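Local atomic coordinates of Exo-poly-alpha-D-galacturonosidase (Thermotoga maritima, PDB entry 3JUR), a protein that probably hydrolyses the polygalacturonate backbone of pectin from its chain ends, as a heat-active exo-acting glycoside hydrolase of family 28. Residues V125-S130 / V201-V206; V224-E230 / M249-R255; T330-G336 / E365-P371. All coordinates share one frame; numbering follows the deposited sequence.

Contact 1: residues V125-S130 / V201-V206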
loop_
_atom_site.group_PDB
_atom_site.type_symbol
_atom_site.label_atom_id
_atom_site.label_comp_id
_atom_site.label_asym_id
_atom_site.label_seq_id
_atom_site.Cartn_x
_atom_site.Cartn_y
_atom_site.Cartn_z
ATOM N N VAL D 125 -9.784 -47.463 -21.100
ATOM C CA VAL D 125 -10.936 -47.624 -20.226
ATOM C C VAL D 125 -11.529 -46.249 -19.923
ATOM O O VAL D 125 -10.793 -45.303 -19.646
ATOM C CB VAL D 125 -10.557 -48.390 -18.930
ATOM C CG1 VAL D 125 -11.736 -48.457 -17.972
ATOM C CG2 VAL D 125 -10.094 -49.810 -19.263
ATOM N N ALA D 126 -12.853 -46.128 -20.007
ATOM C CA ALA D 126 -13.505 -44.833 -19.810
ATOM C C ALA D 126 -14.759 -44.915 -18.951
ATOM O O ALA D 126 -15.479 -45.916 -18.978
ATOM C CB ALA D 126 -13.826 -44.187 -21.153
ATOM N N ILE D 127 -14.998 -43.860 -18.173
ATOM C CA ILE D 127 -16.271 -43.672 -17.482
ATOM C C ILE D 127 -16.843 -42.330 -17.933
ATOM O O ILE D 127 -16.243 -41.284 -17.693
ATOM C CB ILE D 127 -16.107 -43.721 -15.950
ATOM C CG1 ILE D 127 -15.582 -45.098 -15.511
ATOM C CG2 ILE D 127 -17.425 -43.379 -15.253
ATOM C CD1 ILE D 127 -14.984 -45.117 -14.101
ATOM N N THR D 128 -17.991 -42.370 -18.604
ATOM C CA THR D 128 -18.563 -41.184 -19.246
ATOM C C THR D 128 -20.043 -41.036 -18.874
ATOM O O THR D 128 -20.598 -41.886 -18.170
ATOM C CB THR D 128 -18.412 -41.234 -20.799
ATOM O OG1 THR D 128 -19.277 -42.240 -21.342
ATOM C CG2 THR D 128 -16.976 -41.545 -21.213
ATOM N N GLY D 129 -20.674 -39.964 -19.347
ATOM C CA GLY D 129 -22.100 -39.738 -19.120
ATOM C C GLY D 129 -22.349 -38.700 -18.048
ATOM O O GLY D 129 -21.419 -38.232 -17.409
ATOM N N SER D 130 -23.609 -38.346 -17.841
ATOM C CA SER D 130 -23.952 -37.295 -16.892
ATOM C C SER D 130 -24.683 -37.832 -15.658
ATOM O O SER D 130 -25.356 -37.077 -14.951
ATOM C CB SER D 130 -24.805 -36.234 -17.581
ATOM O OG SER D 130 -26.031 -36.815 -17.995
ATOM N N VAL D 201 -6.897 -43.679 -19.977
ATOM C CA VAL D 201 -8.065 -43.702 -19.115
ATOM C C VAL D 201 -8.763 -42.353 -19.181
ATOM O O VAL D 201 -8.113 -41.306 -19.144
ATOM C CB VAL D 201 -7.672 -44.031 -17.650
ATOM C CG1 VAL D 201 -8.840 -43.802 -16.705
ATOM C CG2 VAL D 201 -7.164 -45.469 -17.534
ATOM N N LEU D 202 -10.085 -42.388 -19.288
ATOM C CA LEU D 202 -10.900 -41.181 -19.297
ATOM C C LEU D 202 -12.018 -41.306 -18.270
ATOM O O LEU D 202 -12.699 -42.320 -18.222
ATOM C CB LEU D 202 -11.488 -40.953 -20.695
ATOM C CG LEU D 202 -12.577 -39.894 -20.899
ATOM C CD1 LEU D 202 -12.060 -38.497 -20.601
ATOM C CD2 LEU D 202 -13.121 -39.962 -22.319
ATOM N N VAL D 203 -12.184 -40.282 -17.441
ATOM C CA VAL D 203 -13.354 -40.164 -16.578
ATOM C C VAL D 203 -13.972 -38.798 -16.844
ATOM O O VAL D 203 -13.311 -37.762 -16.658
ATOM C CB VAL D 203 -13.006 -40.282 -15.065
ATOM C CG1 VAL D 203 -14.265 -40.082 -14.193
ATOM C CG2 VAL D 203 -12.336 -41.614 -14.751
ATOM N N GLU D 204 -15.229 -38.786 -17.276
ATOM C CA GLU D 204 -15.881 -37.528 -17.629
ATOM C C GLU D 204 -17.366 -37.499 -17.299
ATOM O O GLU D 204 -18.024 -38.537 -17.263
ATOM C CB GLU D 204 -15.654 -37.181 -19.112
ATOM C CG GLU D 204 -16.273 -38.160 -20.114
ATOM C CD GLU D 204 -16.266 -37.633 -21.548
ATOM O OE1 GLU D 204 -16.954 -38.224 -22.408
ATOM O OE2 GLU D 204 -15.587 -36.621 -21.819
ATOM N N GLY D 205 -17.877 -36.299 -17.041
ATOM C CA GLY D 205 -19.316 -36.073 -16.952
ATOM C C GLY D 205 -19.973 -36.411 -15.623
ATOM O O GLY D 205 -20.823 -35.663 -15.148
ATOM N N VAL D 206 -19.585 -37.536 -15.029
ATOM C CA VAL D 206 -20.295 -38.093 -13.870
ATOM C C VAL D 206 -20.177 -37.273 -12.583
ATOM O O VAL D 206 -19.209 -36.537 -12.381
ATOM C CB VAL D 206 -19.867 -39.559 -13.590
ATOM C CG1 VAL D 206 -20.244 -40.459 -14.761
ATOM C CG2 VAL D 206 -18.370 -39.647 -13.283
HETATM O O HOH W 1 -23.592 -35.416 -13.392
#
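Val125 to Thr128 and Val201 to Glu204 run as adjacent parallel strands of the right-handed parallel beta-helix of family 28 glycoside hydrolases, their axes 4.6 Å apart and only 4° out of line. The hydrogen bonds centre on Leu202 and Ile127. Leu202 N donates to Val125 O at 3.0 Å, and Leu202 O accepts from Ile127 N at 2.8 Å. Glu204 N then donates to Ile127 O at 2.7 Å. Ala126 and Thr128 turn their backbone polar groups the other way, to Ile80, Leu82 and Val84.

Among apolar groups, Val125, Val201 and Val203 pack on Phe195 across the helix interior, where branched aliphatic residues suit both strand backbone and core. Ile127 CG2 abuts Val206 CG1 at 4.1 Å, the two side chains crossing at about a right angle.

The side chains of Thr128 and Glu204 lie side by side, pointing the same way: Glu204 CG, set between its backbone N and carbonyl carbon (chi1 64°), lies 3.6 Å from Thr128 CG2. The methyl thus lines the glutamate's stem, while Thr128 OG1 is hydrogen-bonded to Glu81 and His83, and Glu204 OE2 forms a salt bridge with Arg227. Where the strands end, Gly205 has no CB to collide with Gly129 O, and a water donates to Gly205 O and to Ser130 O, 2.9 Å from the latter.

Contact 2: residues V224-E230 / M249-R255; sequences VIIRNIE and MLIEKCR
Val224 to Arg227 and Met249 to Glu252 are parallel strands 4.8 Å apart and 2° from alignment, neighbouring rungs of one wall of the parallel beta-helix. Leu250 N bonds to Val224 O, Ile226 N to Leu250 O and Glu252 N to Ile226 O. Asn228 N carries the ladder into the bend by bonding to Glu252 O at 3.2 Å, and beyond it Arg255 N reaches Ile229 O at 2.9 Å. Asn228 and Lys253 both adopt positive phi, which asparagine accepts readily and lysine less so; the two bends have the same shape, and their side chains lie alongside each other, Asn228 ND2 3.4 Å from Lys253 CB.

Cys254 SG, anti to its carbonyl carbon (chi1 -59°), rests 3.5 Å from Ile229 CG1; the slim thiol suits this buried spot. Met249, fully extended, lays its CG 4.0 Å from Val224 CB. Glu230 and Arg255 run side by side, their CG atoms 3.7 Å apart.

Arg227 and Glu252 do not pair directly: a water accepts from Arg227 NH2 at 2.6 Å, in the guanidinium plane, and donates to Glu252 OE2. Arg227 NH1 forms salt bridges with Glu204 and Glu20, and Glu252 OE1 with Arg286. Charges of opposite sign therefore alternate from strand to strand, an arrangement likely to offset each charge along this partly exposed row.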
loop_
_atom_site.group_PDB
_atom_site.type_symbol
_atom_site.label_atom_id
_atom_site.label_comp_id
_atom_site.label_asym_id
_atom_site.label_seq_id
_atom_site.Cartn_x
_atom_site.Cartn_y
_atom_site.Cartn_z
ATOM N N VAL D 224 -4.010 -40.203 -18.464
ATOM C CA VAL D 224 -5.279 -40.173 -17.753
ATOM C C VAL D 224 -5.931 -38.789 -17.908
ATOM O O VAL D 224 -5.283 -37.758 -17.686
ATOM C CB VAL D 224 -5.084 -40.533 -16.249
ATOM C CG1 VAL D 224 -6.418 -40.590 -15.514
ATOM C CG2 VAL D 224 -4.317 -41.852 -16.092
ATOM N N ILE D 225 -7.199 -38.778 -18.317
ATOM C CA ILE D 225 -7.982 -37.549 -18.436
ATOM C C ILE D 225 -9.199 -37.618 -17.501
ATOM O O ILE D 225 -9.993 -38.558 -17.559
ATOM C CB ILE D 225 -8.458 -37.297 -19.897
ATOM C CG1 ILE D 225 -7.267 -37.107 -20.837
ATOM C CG2 ILE D 225 -9.392 -36.095 -19.975
ATOM C CD1 ILE D 225 -7.614 -37.271 -22.329
ATOM N N ILE D 226 -9.320 -36.625 -16.628
ATOM C CA ILE D 226 -10.515 -36.474 -15.805
ATOM C C ILE D 226 -11.044 -35.075 -16.061
ATOM O O ILE D 226 -10.362 -34.072 -15.818
ATOM C CB ILE D 226 -10.233 -36.721 -14.315
ATOM C CG1 ILE D 226 -9.669 -38.130 -14.115
ATOM C CG2 ILE D 226 -11.513 -36.566 -13.487
ATOM C CD1 ILE D 226 -8.779 -38.262 -12.907
ATOM N N ARG D 227 -12.260 -35.010 -16.582
ATOM C CA ARG D 227 -12.768 -33.765 -17.121
ATOM C C ARG D 227 -14.275 -33.673 -16.934
ATOM O O ARG D 227 -14.981 -34.674 -17.062
ATOM C CB ARG D 227 -12.322 -33.648 -18.592
ATOM C CG ARG D 227 -13.389 -33.378 -19.617
ATOM C CD ARG D 227 -13.397 -34.464 -20.700
ATOM N NE ARG D 227 -12.270 -34.389 -21.631
ATOM C CZ ARG D 227 -12.207 -35.024 -22.804
ATOM N NH1 ARG D 227 -13.207 -35.796 -23.226
ATOM N NH2 ARG D 227 -11.137 -34.883 -23.567
ATOM N N ASN D 228 -14.747 -32.475 -16.602
ATOM C CA ASN D 228 -16.178 -32.188 -16.426
ATOM C C ASN D 228 -16.934 -33.135 -15.483
ATOM O O ASN D 228 -18.097 -33.465 -15.719
ATOM C CB ASN D 228 -16.891 -32.058 -17.786
ATOM C CG ASN D 228 -16.359 -30.895 -18.608
ATOM O OD1 ASN D 228 -15.515 -31.081 -19.492
ATOM N ND2 ASN D 228 -16.824 -29.682 -18.301
ATOM N N ILE D 229 -16.268 -33.551 -14.411
ATOM C CA ILE D 229 -16.921 -34.329 -13.362
ATOM C C ILE D 229 -17.226 -33.460 -12.139
ATOM O O ILE D 229 -16.657 -32.378 -11.974
ATOM C CB ILE D 229 -16.085 -35.562 -12.926
ATOM C CG1 ILE D 229 -14.806 -35.133 -12.205
ATOM C CG2 ILE D 229 -15.782 -36.470 -14.114
ATOM C CD1 ILE D 229 -14.395 -36.070 -11.119
ATOM N N GLU D 230 -18.140 -33.931 -11.298
ATOM C CA GLU D 230 -18.372 -33.299 -10.016
ATOM C C GLU D 230 -18.151 -34.272 -8.869
ATOM O O GLU D 230 -18.756 -35.344 -8.838
ATOM C CB GLU D 230 -19.773 -32.696 -9.925
ATOM C CG GLU D 230 -19.977 -31.949 -8.602
ATOM C CD GLU D 230 -21.366 -31.374 -8.408
ATOM O OE1 GLU D 230 -22.192 -31.429 -9.342
ATOM O OE2 GLU D 230 -21.620 -30.846 -7.307
ATOM N N MET D 249 -1.088 -36.621 -17.057
ATOM C CA MET D 249 -2.467 -36.577 -16.625
ATOM C C MET D 249 -3.009 -35.166 -16.761
ATOM O O MET D 249 -2.297 -34.183 -16.501
ATOM C CB MET D 249 -2.581 -37.063 -15.180
ATOM C CG MET D 249 -3.993 -37.086 -14.620
ATOM S SD MET D 249 -4.062 -38.064 -13.109
ATOM C CE MET D 249 -5.675 -37.634 -12.504
ATOM N N LEU D 250 -4.271 -35.083 -17.175
ATOM C CA LEU D 250 -4.997 -33.825 -17.253
ATOM C C LEU D 250 -6.245 -33.887 -16.390
ATOM O O LEU D 250 -7.015 -34.845 -16.458
ATOM C CB LEU D 250 -5.369 -33.505 -18.709
ATOM C CG LEU D 250 -6.325 -32.341 -18.978
ATOM C CD1 LEU D 250 -5.723 -30.993 -18.527
ATOM C CD2 LEU D 250 -6.712 -32.310 -20.456
ATOM N N ILE D 251 -6.416 -32.873 -15.555
ATOM C CA ILE D 251 -7.625 -32.697 -14.749
ATOM C C ILE D 251 -8.124 -31.297 -15.072
ATOM O O ILE D 251 -7.452 -30.309 -14.762
ATOM C CB ILE D 251 -7.348 -32.795 -13.222
ATOM C CG1 ILE D 251 -6.715 -34.146 -12.858
ATOM C CG2 ILE D 251 -8.638 -32.552 -12.433
ATOM C CD1 ILE D 251 -6.049 -34.192 -11.466
ATOM N N GLU D 252 -9.290 -31.215 -15.709
ATOM C CA GLU D 252 -9.799 -29.931 -16.183
ATOM C C GLU D 252 -11.313 -29.830 -16.087
ATOM O O GLU D 252 -12.019 -30.841 -16.167
ATOM C CB GLU D 252 -9.311 -29.648 -17.618
ATOM C CG GLU D 252 -9.906 -30.544 -18.711
ATOM C CD GLU D 252 -9.560 -30.069 -20.124
ATOM O OE1 GLU D 252 -8.763 -29.107 -20.269
ATOM O OE2 GLU D 252 -10.095 -30.652 -21.097
ATOM N N LYS D 253 -11.801 -28.606 -15.892
ATOM C CA LYS D 253 -13.238 -28.301 -15.913
ATOM C C LYS D 253 -14.066 -29.085 -14.888
ATOM O O LYS D 253 -15.268 -29.273 -15.074
ATOM C CB LYS D 253 -13.797 -28.487 -17.337
ATOM C CG LYS D 253 -13.519 -27.325 -18.288
ATOM C CD LYS D 253 -14.647 -26.294 -18.219
ATOM C CE LYS D 253 -14.123 -24.857 -18.333
ATOM N NZ LYS D 253 -13.831 -24.472 -19.745
ATOM N N CYS D 254 -13.428 -29.535 -13.809
ATOM C CA CYS D 254 -14.118 -30.286 -12.755
ATOM C C CYS D 254 -14.616 -29.387 -11.613
ATOM O O CYS D 254 -14.078 -28.296 -11.385
ATOM C CB CYS D 254 -13.215 -31.395 -12.193
ATOM S SG CYS D 254 -12.636 -32.613 -13.416
ATOM N N ARG D 255 -15.639 -29.869 -10.907
ATOM C CA ARG D 255 -16.190 -29.216 -9.717
ATOM C C ARG D 255 -15.969 -30.103 -8.487
ATOM O O ARG D 255 -16.241 -31.307 -8.538
ATOM C CB ARG D 255 -17.687 -28.934 -9.902
ATOM C CG ARG D 255 -18.425 -28.603 -8.603
ATOM C CD ARG D 255 -18.594 -27.107 -8.378
ATOM N NE ARG D 255 -19.954 -26.706 -8.732
ATOM C CZ ARG D 255 -20.894 -26.335 -7.867
ATOM N NH1 ARG D 255 -20.638 -26.267 -6.565
ATOM N NH2 ARG D 255 -22.101 -26.009 -8.317
HETATM O O HOH W 2 -9.611 -33.178 -22.412
#

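Contact 3: residues T330-G336 / E365-P371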
loop_
_atom_site.group_PDB
_atom_site.type_symbol
_atom_site.label_atom_id
_atom_site.label_comp_id
_atom_site.label_asym_id
_atom_site.label_seq_id
_atom_site.Cartn_x
_atom_site.Cartn_y
_atom_site.Cartn_z
ATOM N N THR D 330 5.180 -33.256 3.755
ATOM C CA THR D 330 6.151 -34.344 3.809
ATOM C C THR D 330 6.801 -34.367 5.195
ATOM O O THR D 330 6.516 -33.504 6.028
ATOM C CB THR D 330 7.233 -34.205 2.712
ATOM O OG1 THR D 330 8.087 -35.359 2.716
ATOM C CG2 THR D 330 8.069 -32.928 2.929
ATOM N N ASN D 331 7.652 -35.359 5.439
ATOM C CA ASN D 331 8.469 -35.418 6.651
ATOM C C ASN D 331 9.718 -36.270 6.417
ATOM O O ASN D 331 9.899 -36.809 5.322
ATOM C CB ASN D 331 7.658 -35.927 7.851
ATOM C CG ASN D 331 7.094 -37.330 7.636
ATOM O OD1 ASN D 331 7.732 -38.188 7.025
ATOM N ND2 ASN D 331 5.898 -37.568 8.157
ATOM N N SER D 332 10.570 -36.398 7.437
ATOM C CA SER D 332 11.836 -37.122 7.281
ATOM C C SER D 332 11.731 -38.662 7.327
ATOM O O SER D 332 12.754 -39.350 7.295
ATOM C CB SER D 332 12.905 -36.594 8.253
ATOM O OG SER D 332 12.477 -36.682 9.601
ATOM N N ARG D 333 10.515 -39.203 7.394
ATOM C CA ARG D 333 10.316 -40.639 7.148
ATOM C C ARG D 333 10.128 -40.904 5.651
ATOM O O ARG D 333 10.279 -42.042 5.211
ATOM C CB ARG D 333 9.094 -41.208 7.893
ATOM C CG ARG D 333 8.777 -40.580 9.233
ATOM C CD ARG D 333 9.063 -41.506 10.389
ATOM N NE ARG D 333 7.969 -42.436 10.637
ATOM C CZ ARG D 333 7.612 -42.876 11.844
ATOM N NH1 ARG D 333 8.242 -42.453 12.932
ATOM N NH2 ARG D 333 6.607 -43.735 11.961
ATOM N N ARG D 334 9.801 -39.858 4.881
ATOM C CA ARG D 334 9.341 -40.012 3.494
ATOM C C ARG D 334 10.434 -40.135 2.442
ATOM O O ARG D 334 10.257 -40.849 1.458
ATOM C CB ARG D 334 8.417 -38.859 3.081
ATOM C CG ARG D 334 7.095 -38.771 3.815
ATOM C CD ARG D 334 6.096 -39.842 3.380
ATOM N NE ARG D 334 4.806 -39.568 4.003
ATOM C CZ ARG D 334 4.483 -39.902 5.253
ATOM N NH1 ARG D 334 5.342 -40.565 6.024
ATOM N NH2 ARG D 334 3.291 -39.574 5.730
ATOM N N GLY D 335 11.536 -39.413 2.618
ATOM C CA GLY D 335 12.518 -39.261 1.544
ATOM C C GLY D 335 11.832 -38.681 0.317
ATOM O O GLY D 335 10.871 -37.916 0.444
ATOM N N GLY D 336 12.317 -39.057 -0.866
ATOM C CA GLY D 336 11.758 -38.579 -2.127
ATOM C C GLY D 336 11.940 -37.089 -2.328
ATOM O O GLY D 336 12.825 -36.468 -1.719
ATOM N N GLU D 365 6.377 -36.589 12.630
ATOM C CA GLU D 365 7.101 -37.845 12.554
ATOM C C GLU D 365 8.441 -37.641 11.879
ATOM O O GLU D 365 8.547 -36.875 10.915
ATOM C CB GLU D 365 6.287 -38.883 11.789
ATOM C CG GLU D 365 5.098 -39.407 12.567
ATOM C CD GLU D 365 4.297 -40.436 11.798
ATOM O OE1 GLU D 365 3.531 -41.183 12.445
ATOM O OE2 GLU D 365 4.431 -40.498 10.554
ATOM N N GLU D 366 9.451 -38.341 12.388
ATOM C CA GLU D 366 10.832 -38.175 11.941
ATOM C C GLU D 366 11.501 -39.495 11.581
ATOM O O GLU D 366 11.118 -40.553 12.079
ATOM C CB GLU D 366 11.657 -37.470 13.018
ATOM C CG GLU D 366 11.277 -36.014 13.251
ATOM C CD GLU D 366 12.304 -35.281 14.090
ATOM O OE1 GLU D 366 12.617 -35.759 15.203
ATOM O OE2 GLU D 366 12.799 -34.227 13.637
ATOM N N GLY D 367 12.509 -39.415 10.719
ATOM C CA GLY D 367 13.279 -40.585 10.304
ATOM C C GLY D 367 14.590 -40.201 9.646
ATOM O O GLY D 367 15.116 -39.108 9.873
ATOM N N GLU D 368 15.099 -41.097 8.807
ATOM C CA GLU D 368 16.430 -40.952 8.214
ATOM C C GLU D 368 16.403 -40.575 6.737
ATOM O O GLU D 368 17.435 -40.636 6.064
ATOM C CB GLU D 368 17.230 -42.250 8.397
ATOM C CG GLU D 368 17.985 -42.348 9.717
ATOM C CD GLU D 368 17.093 -42.660 10.914
ATOM O OE1 GLU D 368 15.895 -42.980 10.720
ATOM O OE2 GLU D 368 17.602 -42.593 12.055
ATOM N N TYR D 369 15.233 -40.184 6.238
ATOM C CA TYR D 369 15.059 -39.909 4.809
ATOM C C TYR D 369 14.556 -38.491 4.549
ATOM O O TYR D 369 13.355 -38.256 4.405
ATOM C CB TYR D 369 14.153 -40.968 4.168
ATOM C CG TYR D 369 14.600 -42.388 4.451
ATOM C CD1 TYR D 369 15.532 -43.027 3.633
ATOM C CD2 TYR D 369 14.104 -43.087 5.554
ATOM C CE1 TYR D 369 15.959 -44.340 3.909
ATOM C CE2 TYR D 369 14.515 -44.383 5.833
ATOM C CZ TYR D 369 15.440 -45.005 5.011
ATOM O OH TYR D 369 15.837 -46.290 5.301
ATOM N N LEU D 370 15.498 -37.550 4.493
ATOM C CA LEU D 370 15.193 -36.130 4.335
ATOM C C LEU D 370 14.642 -35.840 2.933
ATOM O O LEU D 370 15.282 -36.172 1.938
ATOM C CB LEU D 370 16.429 -35.267 4.638
ATOM C CG LEU D 370 17.015 -35.295 6.060
ATOM C CD1 LEU D 370 18.462 -34.797 6.084
ATOM C CD2 LEU D 370 16.150 -34.515 7.057
ATOM N N PRO D 371 13.438 -35.247 2.854
ATOM C CA PRO D 371 12.825 -34.968 1.550
ATOM C C PRO D 371 13.423 -33.739 0.866
ATOM O O PRO D 371 13.758 -32.753 1.529
ATOM C CB PRO D 371 11.353 -34.728 1.895
ATOM C CG PRO D 371 11.354 -34.285 3.310
ATOM C CD PRO D 371 12.554 -34.879 3.979
HETATM O O HOH W 3 12.864 -34.282 10.814
#
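Ser332 OG is gripped from two directions: Gly367 N donates to it at 3.0 Å, and a water lies 2.7 Å from Ser332 OG and donates to Glu366 OE2. The hydroxyl reaches both because it sits between its own backbone N and carbonyl carbon (chi1 57°), and serine is small enough to bring its hydroxyl up to the backbone of Glu366 and Gly367. Its carbonyl works too, Ser332 O accepting from Tyr369 N at 2.8 Å. Gly335 N returns the link to Tyr369 O at 2.8 Å, a bent bond whose donor stands 39° above the carbonyl plane. Side chains would be unwelcome at both glycines: a CB on Gly335 would press on Tyr369 CB, and one on Gly367 would run into Ser332 O.

Arg333 lays its guanidinium over the Glu365 carboxylate, planes 14° apart, with NH2 4.0 Å from Glu365 OE1. No N-H is aimed at that oxygen, so the attraction is one of stacked opposite charges. With an alanine here, Glu365 would probably lose its positive cover and its carboxylate be freer to turn.

Pro371 supplies a rigid apolar ring, its CB 3.4 Å from Thr330 OG1 and its CG against Asn331 O. Outside the pair, the Tyr369 ring makes a cation-pi contact with Arg274, and Asn331 ND2 bonds to Tyr362 O.

Asn331 OD1 accepts from Arg333 N at 3.0 Å, closing an Asx turn within one of two loops that pack together on neighbouring turns of the parallel beta-helix.

The contacts follow one another along the chain, each closing before the next opens. Contacts 1 and 2 are immediate neighbours, centres 9 Å apart: strand 201-204 of contact 1 lies beside strand 224-233 of contact 2, with Val203 N and Ile225 O 2.8 Å apart in a probable hydrogen bond. Together they form four consecutive parallel strands of one wall of the beta-helix. Contact 3 lies across the chain's centre, about 37 Å from contact 1 and 31 Å from contact 2 between centres, and touches neither. It joins loops preceding strands 337-349 and 372-379, further along the same helix. Strand pairing thus builds the wall, while contact 3 packs the loops of later turns against each other.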